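Local coordinates for protein ABC sugar (Ribose) transporter, periplasmic substrate-binding subunit (Rhodobacter sphaeroides, PDB 3L49) that probably binds a sugar in the periplasm as the substrate-binding subunit of an ABC transporter, belonging to the ribose-type family of periplasmic binding proteins, at residues Gln25-Glu30 and Ile66-Asn71; Ala99-Thr104 and Val256-Arg261. All coordinates share one frame; numbering follows the deposited sequence.

Overall arrangement
Both contacts pack a helix against the central sheet of the same lobe, and their centres lie about 11 Å apart. Contact 1 sets helix 18-33 on strand 64-68, and contact 2 sets helix 248-263 on strand 101-105. The two helices are neighbours: Val256 CG2 of contact 2 comes within 3.6 Å of Gln27 O and within 3.8 Å of Ile66 CD1, both of contact 1. Helix 248-263 belongs to the late part of the chain, yet it packs beside elements from the early part. An unidentified ligand is bound nearer contact 1, about 7 Å from the side chain of Gln68, against about 11 Å from that of Thr103 in contact 2.

Contact 1. Residues Gln25-Glu30 and Ile66-Asn71; sequences QAQIAE and IEQLGN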
ATOM      1  N   GLN A  25      -8.207   9.969   7.332  1.00 24.54           N
ATOM      2  CA  GLN A  25      -8.434  10.881   8.451  1.00 33.76           C
ATOM      3  C   GLN A  25      -7.600  12.150   8.316  1.00 37.42           C
ATOM      4  O   GLN A  25      -8.062  13.238   8.667  1.00 24.88           O
ATOM      5  CB  GLN A  25      -8.039  10.198   9.752  1.00 40.78           C
ATOM      6  CG  GLN A  25      -9.034  10.320  10.865  1.00 52.24           C
ATOM      7  CD  GLN A  25      -9.769   9.020  11.103  1.00 64.71           C
ATOM      8  OE1 GLN A  25      -9.351   8.197  11.923  1.00 55.60           O
ATOM      9  NE2 GLN A  25     -10.860   8.816  10.372  1.00 79.90           N
ATOM     10  N   ALA A  26      -6.367  11.988   7.820  1.00 39.53           N
ATOM     11  CA  ALA A  26      -5.416  13.091   7.633  1.00 33.78           C
ATOM     12  C   ALA A  26      -5.888  14.084   6.577  1.00 32.00           C
ATOM     13  O   ALA A  26      -5.695  15.296   6.728  1.00 26.84           O
ATOM     14  CB  ALA A  26      -4.049  12.553   7.269  1.00 25.49           C
ATOM     15  N   GLN A  27      -6.493  13.552   5.513  1.00 22.61           N
ATOM     16  CA  GLN A  27      -7.111  14.359   4.470  1.00 19.98           C
ATOM     17  C   GLN A  27      -8.252  15.213   5.011  1.00 23.83           C
ATOM     18  O   GLN A  27      -8.268  16.425   4.792  1.00 27.62           O
ATOM     19  CB  GLN A  27      -7.616  13.480   3.324  1.00 17.37           C
ATOM     20  CG  GLN A  27      -6.531  13.017   2.383  1.00 22.08           C
ATOM     21  CD  GLN A  27      -6.964  11.828   1.558  1.00 19.82           C
ATOM     22  OE1 GLN A  27      -7.633  11.977   0.548  1.00 30.07           O
ATOM     23  NE2 GLN A  27      -6.587  10.637   1.994  1.00 29.78           N
ATOM     24  N   ILE A  28      -9.182  14.575   5.725  1.00 25.92           N
ATOM     25  CA  ILE A  28     -10.334  15.253   6.325  1.00 22.20           C
ATOM     26  C   ILE A  28      -9.865  16.366   7.252  1.00 25.55           C
ATOM     27  O   ILE A  28     -10.323  17.510   7.136  1.00 36.80           O
ATOM     28  CB  ILE A  28     -11.253  14.258   7.089  1.00 23.92           C
ATOM     29  CG1 ILE A  28     -11.899  13.253   6.126  1.00 17.26           C
ATOM     30  CG2 ILE A  28     -12.348  14.989   7.881  1.00 23.01           C
ATOM     31  CD1 ILE A  28     -12.584  12.069   6.836  1.00 23.65           C
ATOM     32  N   ALA A  29      -8.928  16.022   8.140  1.00 24.94           N
ATOM     33  CA  ALA A  29      -8.368  16.946   9.134  1.00 28.32           C
ATOM     34  C   ALA A  29      -7.705  18.166   8.501  1.00 33.10           C
ATOM     35  O   ALA A  29      -7.868  19.286   8.989  1.00 28.09           O
ATOM     36  CB  ALA A  29      -7.373  16.218  10.028  1.00 24.45           C
ATOM     37  N   GLU A  30      -6.976  17.936   7.408  1.00 35.79           N
ATOM     38  CA  GLU A  30      -6.258  19.003   6.722  1.00 32.61           C
ATOM     39  C   GLU A  30      -7.182  19.928   5.932  1.00 29.61           C
ATOM     40  O   GLU A  30      -6.966  21.146   5.907  1.00 34.49           O
ATOM     41  CB  GLU A  30      -5.127  18.440   5.843  1.00 25.49           C
ATOM     42  CG  GLU A  30      -4.032  19.460   5.473  1.00 39.28           C
ATOM     43  CD  GLU A  30      -3.360  20.152   6.684  1.00 59.44           C
ATOM     44  OE1 GLU A  30      -3.408  19.624   7.822  1.00 69.88           O
ATOM     45  OE2 GLU A  30      -2.762  21.236   6.492  1.00 49.48           O
ATOM     46  N   ILE A  66     -10.023  14.162  -4.347  1.00 28.99           N
ATOM     47  CA  ILE A  66      -8.878  13.311  -4.005  1.00 17.83           C
ATOM     48  C   ILE A  66      -9.276  11.845  -3.994  1.00 19.49           C
ATOM     49  O   ILE A  66     -10.167  11.434  -3.262  1.00 19.68           O
ATOM     50  CB  ILE A  66      -8.214  13.657  -2.651  1.00 22.46           C
ATOM     51  CG1 ILE A  66      -8.057  15.171  -2.458  1.00 29.01           C
ATOM     52  CG2 ILE A  66      -6.852  12.990  -2.574  1.00 28.76           C
ATOM     53  CD1 ILE A  66      -7.450  15.549  -1.111  1.00 16.73           C
ATOM     54  N   GLU A  67      -8.613  11.054  -4.822  1.00 27.13           N
ATOM     55  CA  GLU A  67      -8.909   9.636  -4.901  1.00 18.08           C
ATOM     56  C   GLU A  67      -7.838   8.860  -4.124  1.00 16.84           C
ATOM     57  O   GLU A  67      -6.652   9.108  -4.288  1.00 16.94           O
ATOM     58  CB  GLU A  67      -8.961   9.211  -6.373  1.00 28.20           C
ATOM     59  CG  GLU A  67      -9.745   7.934  -6.660  1.00 31.81           C
ATOM     60  CD  GLU A  67      -9.035   6.679  -6.188  1.00 48.13           C
ATOM     61  OE1 GLU A  67      -7.790   6.628  -6.262  1.00 45.84           O
ATOM     62  OE2 GLU A  67      -9.730   5.754  -5.724  1.00 60.10           O
ATOM     63  N   GLN A  68      -8.253   7.902  -3.303  1.00 18.61           N
ATOM     64  CA  GLN A  68      -7.294   7.091  -2.544  1.00 23.08           C
ATOM     65  C   GLN A  68      -7.400   5.593  -2.835  1.00 24.85           C
ATOM     66  O   GLN A  68      -8.439   4.981  -2.599  1.00 26.22           O
ATOM     67  CB  GLN A  68      -7.456   7.362  -1.053  1.00 19.75           C
ATOM     68  CG  GLN A  68      -6.652   6.462  -0.150  1.00 18.84           C
ATOM     69  CD  GLN A  68      -6.766   6.871   1.298  1.00 28.86           C
ATOM     70  OE1 GLN A  68      -6.791   8.059   1.615  1.00 30.37           O
ATOM     71  NE2 GLN A  68      -6.841   5.887   2.193  1.00 31.81           N
ATOM     72  N   LEU A  69      -6.311   5.027  -3.356  1.00 35.72           N
ATOM     73  CA  LEU A  69      -6.158   3.581  -3.628  1.00 32.48           C
ATOM     74  C   LEU A  69      -7.226   2.953  -4.525  1.00 33.72           C
ATOM     75  O   LEU A  69      -7.976   3.653  -5.196  1.00 33.21           O
ATOM     76  CB  LEU A  69      -5.985   2.785  -2.327  1.00 28.15           C
ATOM     77  CG  LEU A  69      -4.616   2.950  -1.666  1.00 41.07           C
ATOM     78  CD1 LEU A  69      -4.716   2.735  -0.172  1.00 23.94           C
ATOM     79  CD2 LEU A  69      -3.576   2.011  -2.297  1.00 29.17           C
ATOM     80  N   GLY A  70      -7.280   1.625  -4.541  1.00 38.24           N
ATOM     81  CA  GLY A  70      -8.235   0.921  -5.381  1.00 42.34           C
ATOM     82  C   GLY A  70      -7.645   0.444  -6.691  1.00 47.82           C
ATOM     83  O   GLY A  70      -6.480   0.713  -6.998  1.00 46.84           O
ATOM     84  N   ASN A  71      -8.465  -0.267  -7.461  1.00 53.65           N
ATOM     85  CA  ASN A  71      -8.058  -0.813  -8.750  1.00 54.82           C
ATOM     86  C   ASN A  71      -8.169   0.221  -9.853  1.00 51.46           C
ATOM     87  O   ASN A  71      -9.246   0.775 -10.086  1.00 40.15           O
ATOM     88  CB  ASN A  71      -8.899  -2.040  -9.096  1.00 56.13           C
ATOM     89  CG  ASN A  71      -8.338  -3.323  -8.512  1.00 61.27           C
ATOM     90  OD1 ASN A  71      -8.396  -4.365  -9.157  1.00 74.15           O
ATOM     91  ND2 ASN A  71      -7.791  -3.259  -7.298  1.00 45.57           N
TER
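Gln27, on helix 18-33, reaches across to strand 64-68 and meets Gln68 amide to amide. Its NE2 donates to Gln68 OE1 at 2.6 Å, a short bond that is bent at the hydrogen (141°). The acceptor lies in the amide plane of Gln27, and the donor arrives nearly in line with the C=O bond of Gln68, the two amide planes being turned 38° apart. Both chains are extended beyond CG, and the reach comes from this: Gln68 CG stands anti to its own N (chi1 172°), which sends the amide out from the strand to the helix. A glutamine suits each position, since its long arm spans the gap with an amide at the end. Gln27 gives twice from NE2, to Gln68 OE1 and to Ala23 O, one turn back in its helix; Gln68 takes at OE1 and gives from NE2 to Asp20 O. This probably limits the rotation of both amides, Gln68 being held at both its O and its N. Gln27 OE1 faces the other way, over the aliphatic Ile66, 3.4 Å from its CG2; it is buried there without a polar partner. Exchanging Gln27 for a leucine would probably leave Gln68 OE1 without this donor and Gln68 freer to turn. Ile66, a beta-branched residue at home in a strand, offers CB, CG2 and CD1 to that oxygen. Strand 64-68 runs between the parallel strands 7-12 and 89-92, with Gln27 touching Ile10 and Val92 on them, and helix 248-263 closes the side of the contact through Val256 and Val259.

Contact 2. Residues Ala99-Thr104 and Val256-Arg261; sequences AINNTT and VQNVAR
Strand 101-105 packs against helix 248-263, the backbones coming nearest at Asn101 and Asn258, whose CA atoms are 7.2 Å apart. Asparagine and threonine side chains occupy the space between. Asn101 and Thr103, two residues apart on the strand, both point toward the helix, whereas Asn102 between them points away. Asn258 answers from the helix: its ND2 gives a hydrogen bond to Thr103 OG1 at 2.9 Å, bent to 130° at the hydrogen but with the oxygen in the plane of the amide. Thr103 OG1 is brought there by lying beside its own N and anti to the carbonyl carbon (chi1 -57°). In sequence 151 residues lie between the two segments, and their meeting reflects the two-lobed periplasmic binding protein fold, in which the chain returns to its first lobe after building the second. Asn101 crosses Asn258 at about a right angle, its amide plane turned 48° from the other, and the two amides lie in close contact; Asn101 OD1 comes to 2.9 Å from Asn258 ND2, at an angle too poor for a hydrogen bond. Asparagine suits both places, its arm being short and its NH2 able to serve more than one acceptor. The main polar partner of Asn101 ND2 is Lys269 O, and Thr272 OG1 takes a bond from both this nitrogen and Asn258 ND2.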
ATOM      1  N   ALA A  99      -4.517  12.360 -13.091  1.00 28.80           N
ATOM      2  CA  ALA A  99      -4.290  13.237 -11.940  1.00 32.78           C
ATOM      3  C   ALA A  99      -3.290  14.371 -12.196  1.00 31.77           C
ATOM      4  O   ALA A  99      -2.282  14.185 -12.876  1.00 28.68           O
ATOM      5  CB  ALA A  99      -3.840  12.407 -10.741  1.00 32.58           C
ATOM      6  N   ILE A 100      -3.586  15.542 -11.632  1.00 27.93           N
ATOM      7  CA  ILE A 100      -2.650  16.661 -11.558  1.00 26.35           C
ATOM      8  C   ILE A 100      -1.422  16.274 -10.713  1.00 23.41           C
ATOM      9  O   ILE A 100      -0.280  16.561 -11.074  1.00 18.01           O
ATOM     10  CB  ILE A 100      -3.359  17.914 -10.966  1.00 33.51           C
ATOM     11  CG1 ILE A 100      -4.327  18.503 -11.999  1.00 39.20           C
ATOM     12  CG2 ILE A 100      -2.355  18.984 -10.491  1.00 20.41           C
ATOM     13  CD1 ILE A 100      -5.490  19.264 -11.397  1.00 36.93           C
ATOM     14  N   ASN A 101      -1.674  15.587  -9.607  1.00 18.35           N
ATOM     15  CA  ASN A 101      -0.645  15.252  -8.636  1.00 20.68           C
ATOM     16  C   ASN A 101      -0.972  13.912  -7.980  1.00 13.15           C
ATOM     17  O   ASN A 101      -2.135  13.596  -7.736  1.00 22.46           O
ATOM     18  CB  ASN A 101      -0.522  16.388  -7.594  1.00 13.11           C
ATOM     19  CG  ASN A 101       0.367  16.018  -6.397  1.00 25.80           C
ATOM     20  OD1 ASN A 101      -0.090  15.385  -5.444  1.00 29.21           O
ATOM     21  ND2 ASN A 101       1.634  16.433  -6.438  1.00 23.48           N
ATOM     22  N   ASN A 102       0.064  13.130  -7.716  1.00 17.21           N
ATOM     23  CA  ASN A 102      -0.049  11.921  -6.926  1.00 20.04           C
ATOM     24  C   ASN A 102       0.852  12.018  -5.706  1.00 23.96           C
ATOM     25  O   ASN A 102       2.066  11.977  -5.846  1.00 28.82           O
ATOM     26  CB  ASN A 102       0.343  10.701  -7.763  1.00 23.23           C
ATOM     27  CG  ASN A 102       0.260   9.408  -6.977  1.00 24.42           C
ATOM     28  OD1 ASN A 102      -0.736   9.136  -6.305  1.00 43.76           O
ATOM     29  ND2 ASN A 102       1.307   8.602  -7.060  1.00 23.76           N
ATOM     30  N   THR A 103       0.262  12.164  -4.520  1.00 26.54           N
ATOM     31  CA  THR A 103       1.028  12.133  -3.274  1.00 17.70           C
ATOM     32  C   THR A 103       1.141  10.683  -2.793  1.00 18.65           C
ATOM     33  O   THR A 103       0.158   9.960  -2.784  1.00 19.52           O
ATOM     34  CB  THR A 103       0.412  13.054  -2.190  1.00 25.49           C
ATOM     35  OG1 THR A 103       0.323  14.392  -2.700  1.00 30.50           O
ATOM     36  CG2 THR A 103       1.278  13.071  -0.933  1.00 23.57           C
ATOM     37  N   THR A 104       2.344  10.271  -2.402  1.00 22.73           N
ATOM     38  CA  THR A 104       2.660   8.855  -2.198  1.00 27.47           C
ATOM     39  C   THR A 104       4.001   8.711  -1.466  1.00 22.07           C
ATOM     40  O   THR A 104       4.465   9.659  -0.858  1.00 26.07           O
ATOM     41  CB  THR A 104       2.667   8.095  -3.569  1.00 28.13           C
ATOM     42  OG1 THR A 104       2.876   6.689  -3.373  1.00 31.66           O
ATOM     43  CG2 THR A 104       3.721   8.672  -4.533  1.00 25.32           C
ATOM     44  N   VAL A 256      -3.584  17.235   0.389  1.00 26.32           N
ATOM     45  CA  VAL A 256      -4.523  18.345   0.557  1.00 23.33           C
ATOM     46  C   VAL A 256      -3.844  19.690   0.276  1.00 24.92           C
ATOM     47  O   VAL A 256      -4.463  20.602  -0.277  1.00 29.30           O
ATOM     48  CB  VAL A 256      -5.218  18.307   1.951  1.00 21.73           C
ATOM     49  CG1 VAL A 256      -6.144  19.502   2.153  1.00 18.41           C
ATOM     50  CG2 VAL A 256      -6.015  17.032   2.093  1.00 16.05           C
ATOM     51  N   GLN A 257      -2.570  19.825   0.624  1.00 26.58           N
ATOM     52  CA  GLN A 257      -1.900  21.080   0.291  1.00 31.25           C
ATOM     53  C   GLN A 257      -1.427  21.156  -1.152  1.00 24.29           C
ATOM     54  O   GLN A 257      -1.163  22.237  -1.640  1.00 32.44           O
ATOM     55  CB  GLN A 257      -0.819  21.494   1.287  1.00 28.31           C
ATOM     56  CG  GLN A 257      -0.225  20.400   2.100  1.00 36.27           C
ATOM     57  CD  GLN A 257       0.044  20.848   3.520  1.00 45.62           C
ATOM     58  OE1 GLN A 257       1.152  20.697   4.020  1.00 50.10           O
ATOM     59  NE2 GLN A 257      -0.969  21.410   4.175  1.00 45.87           N
ATOM     60  N   ASN A 258      -1.350  20.020  -1.834  1.00 31.19           N
ATOM     61  CA  ASN A 258      -1.249  20.032  -3.288  1.00 25.22           C
ATOM     62  C   ASN A 258      -2.537  20.555  -3.919  1.00 28.40           C
ATOM     63  O   ASN A 258      -2.491  21.342  -4.865  1.00 25.14           O
ATOM     64  CB  ASN A 258      -0.903  18.649  -3.830  1.00 30.67           C
ATOM     65  CG  ASN A 258       0.576  18.346  -3.726  1.00 36.36           C
ATOM     66  OD1 ASN A 258       1.417  19.218  -3.959  1.00 38.63           O
ATOM     67  ND2 ASN A 258       0.904  17.108  -3.370  1.00 16.37           N
ATOM     68  N   VAL A 259      -3.678  20.126  -3.379  1.00 28.22           N
ATOM     69  CA  VAL A 259      -4.978  20.675  -3.763  1.00 29.36           C
ATOM     70  C   VAL A 259      -5.038  22.182  -3.483  1.00 28.09           C
ATOM     71  O   VAL A 259      -5.352  22.978  -4.367  1.00 33.32           O
ATOM     72  CB  VAL A 259      -6.145  19.972  -3.021  1.00 28.28           C
ATOM     73  CG1 VAL A 259      -7.478  20.560  -3.445  1.00 37.57           C
ATOM     74  CG2 VAL A 259      -6.137  18.480  -3.284  1.00 17.63           C
ATOM     75  N   ALA A 260      -4.710  22.560  -2.252  1.00 33.26           N
ATOM     76  CA  ALA A 260      -4.759  23.953  -1.816  1.00 31.23           C
ATOM     77  C   ALA A 260      -3.796  24.851  -2.596  1.00 33.64           C
ATOM     78  O   ALA A 260      -4.074  26.029  -2.791  1.00 27.34           O
ATOM     79  CB  ALA A 260      -4.481  24.040  -0.327  1.00 26.13           C
ATOM     80  N   ARG A 261      -2.678  24.281  -3.046  1.00 38.20           N
ATOM     81  CA  ARG A 261      -1.684  25.017  -3.821  1.00 43.71           C
ATOM     82  C   ARG A 261      -2.221  25.294  -5.214  1.00 35.13           C
ATOM     83  O   ARG A 261      -2.169  26.424  -5.689  1.00 34.32           O
ATOM     84  CB  ARG A 261      -0.375  24.226  -3.917  1.00 46.94           C
ATOM     85  CG  ARG A 261       0.871  25.071  -3.822  1.00 55.05           C
ATOM     86  CD  ARG A 261       2.140  24.262  -4.069  1.00 52.00           C
ATOM     87  NE  ARG A 261       3.319  24.976  -3.582  1.00 65.84           N
ATOM     88  CZ  ARG A 261       3.979  25.916  -4.255  1.00 75.16           C
ATOM     89  NH1 ARG A 261       3.600  26.276  -5.475  1.00 86.08           N
ATOM     90  NH2 ARG A 261       5.035  26.500  -3.704  1.00 82.88           N
TER